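PDB 6DGB: IS607 family transposase IS1535 from Mycobacterium tuberculosis, which probably binds DNA and exchanges its strands as a serine recombinase that moves an IS607-family insertion sequence, this chain being its C-terminal catalytic domain. Local coordinates for residues Glu110-Met115 / Met130-Glu135. Sequence-based numbering, arbitrary orientation.
Sequences EVLTGM and MRAVTE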
loop_
_atom_site.group_PDB
_atom_site.type_symbol
_atom_site.label_atom_id
_atom_site.label_comp_id
_atom_site.label_asym_id
_atom_site.label_seq_id
_atom_site.Cartn_x
_atom_site.Cartn_y
_atom_site.Cartn_z
ATOM N N GLU A 110 -6.260 -11.937 5.055
ATOM C CA GLU A 110 -4.848 -11.945 4.625
ATOM C C GLU A 110 -3.994 -10.895 5.368
ATOM O O GLU A 110 -2.811 -11.153 5.596
ATOM C CB GLU A 110 -4.658 -11.871 3.097
ATOM C CG GLU A 110 -4.915 -10.520 2.435
ATOM C CD GLU A 110 -5.206 -10.542 0.939
ATOM O OE1 GLU A 110 -6.163 -11.235 0.518
ATOM O OE2 GLU A 110 -4.518 -9.810 0.193
ATOM N N VAL A 111 -4.607 -9.774 5.819
ATOM C CA VAL A 111 -3.947 -8.726 6.614
ATOM C C VAL A 111 -3.641 -9.272 8.004
ATOM O O VAL A 111 -2.487 -9.229 8.438
ATOM C CB VAL A 111 -4.793 -7.411 6.682
ATOM C CG1 VAL A 111 -4.438 -6.556 7.896
ATOM C CG2 VAL A 111 -4.643 -6.589 5.415
ATOM N N LEU A 112 -4.681 -9.740 8.707
ATOM C CA LEU A 112 -4.572 -10.290 10.043
ATOM C C LEU A 112 -3.665 -11.509 10.088
ATOM O O LEU A 112 -2.920 -11.625 11.053
ATOM C CB LEU A 112 -5.953 -10.622 10.611
ATOM C CG LEU A 112 -6.712 -9.496 11.291
ATOM C CD1 LEU A 112 -8.220 -9.715 11.163
ATOM C CD2 LEU A 112 -6.284 -9.360 12.770
ATOM N N THR A 113 -3.669 -12.379 9.044
ATOM C CA THR A 113 -2.782 -13.546 9.002
ATOM C C THR A 113 -1.319 -13.087 9.073
ATOM O O THR A 113 -0.611 -13.487 9.996
ATOM C CB THR A 113 -3.063 -14.471 7.796
ATOM O OG1 THR A 113 -4.389 -14.983 7.898
ATOM C CG2 THR A 113 -2.100 -15.658 7.729
ATOM N N GLY A 114 -0.911 -12.223 8.137
ATOM C CA GLY A 114 0.448 -11.692 8.030
ATOM C C GLY A 114 0.931 -10.927 9.242
ATOM O O GLY A 114 2.095 -11.050 9.636
ATOM N N MET A 115 0.017 -10.155 9.846
ATOM C CA MET A 115 0.266 -9.371 11.041
ATOM C C MET A 115 0.357 -10.278 12.268
ATOM O O MET A 115 1.167 -9.999 13.145
ATOM C CB MET A 115 -0.784 -8.270 11.184
ATOM C CG MET A 115 -0.668 -7.169 10.102
ATOM S SD MET A 115 -1.578 -5.640 10.511
ATOM C CE MET A 115 -0.731 -4.462 9.499
ATOM N N MET A 130 -8.820 -15.826 11.554
ATOM C CA MET A 130 -10.186 -16.327 11.332
ATOM C C MET A 130 -11.109 -16.074 12.523
ATOM O O MET A 130 -12.254 -15.686 12.320
ATOM C CB MET A 130 -10.179 -17.824 10.996
ATOM C CG MET A 130 -9.517 -18.176 9.672
ATOM S SD MET A 130 -10.236 -17.439 8.205
ATOM C CE MET A 130 -11.785 -18.364 8.095
ATOM N N ARG A 131 -10.621 -16.319 13.753
ATOM C CA ARG A 131 -11.377 -16.083 14.989
ATOM C C ARG A 131 -11.541 -14.570 15.198
ATOM O O ARG A 131 -12.540 -14.127 15.769
ATOM C CB ARG A 131 -10.650 -16.656 16.209
ATOM C CG ARG A 131 -10.471 -18.171 16.255
ATOM C CD ARG A 131 -9.572 -18.629 17.412
ATOM N NE ARG A 131 -8.480 -17.683 17.687
ATOM C CZ ARG A 131 -7.232 -18.010 18.024
ATOM N NH1 ARG A 131 -6.864 -19.287 18.090
ATOM N NH2 ARG A 131 -6.332 -17.059 18.262
ATOM N N ALA A 132 -10.538 -13.784 14.749
ATOM C CA ALA A 132 -10.503 -12.325 14.844
ATOM C C ALA A 132 -11.529 -11.679 13.930
ATOM O O ALA A 132 -12.293 -10.850 14.423
ATOM C CB ALA A 132 -9.113 -11.795 14.528
ATOM N N VAL A 133 -11.563 -12.058 12.615
ATOM C CA VAL A 133 -12.522 -11.552 11.620
ATOM C C VAL A 133 -13.942 -11.892 12.086
ATOM O O VAL A 133 -14.872 -11.115 11.873
ATOM C CB VAL A 133 -12.176 -12.050 10.182
ATOM C CG1 VAL A 133 -13.401 -12.143 9.270
ATOM C CG2 VAL A 133 -11.109 -11.163 9.557
ATOM N N THR A 134 -14.062 -13.007 12.821
ATOM C CA THR A 134 -15.299 -13.522 13.390
ATOM C C THR A 134 -15.762 -12.633 14.567
ATOM O O THR A 134 -16.920 -12.231 14.559
ATOM C CB THR A 134 -15.117 -15.021 13.702
ATOM O OG1 THR A 134 -15.140 -15.755 12.463
ATOM C CG2 THR A 134 -16.145 -15.571 14.695
ATOM N N GLU A 135 -14.870 -12.301 15.538
ATOM C CA GLU A 135 -15.201 -11.447 16.700
ATOM C C GLU A 135 -15.604 -10.004 16.314
ATOM O O GLU A 135 -16.312 -9.325 17.078
ATOM C CB GLU A 135 -14.080 -11.450 17.759
ATOM C CG GLU A 135 -14.545 -11.033 19.161
ATOM C CD GLU A 135 -15.358 -11.994 20.021
ATOM O OE1 GLU A 135 -16.261 -12.675 19.484
ATOM O OE2 GLU A 135 -15.153 -11.993 21.257
#
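L112 reaches from helix 104-120 to A132 and V133 on helix 125-135, and this single leucine makes every close contact between residues 110-115 and 130-135. Its two methyls do different work. CD1 takes the shorter approach, 3.6 Å from V133 CG2. The same CD1 also lies 4.1 Å from A132 CB. CD2 meets A132 alone, again at 4.1 Å from its CB. Both leucine methyls thus face the alanine methyl at the same distance, and CD1 also reaches the valine. The torsions of L112 explain the difference: chi1 of -85° swings CG out from its own helix, and chi2 of 151° sets CD1 roughly anti to CA, making it the farther-reaching methyl.

V133 offers one branch to this contact. With CG1 anti to the backbone N (chi1 153°), CG2 lies beside that N and is the methyl that meets L112. A132 and L112 form the closest backbone pair, their CA atoms 7.9 Å apart, and the short alanine lets the leucine come up against the second helix.

The two helices form a helical hairpin beyond the parallel sheet of the resolvase-type domain. L112 also packs on A129, V133 extends the seam to M108 and I109, and L112 touches L112 of the second subunit, so the leucine belongs to the hairpin and the dimer interface at once. No hydrogen bond or salt bridge crosses between the segments: the three buried side chains meet by nondirectional apolar packing, one part of the seam between the two helices, consistent with burial rather than polar bonding holding them together here.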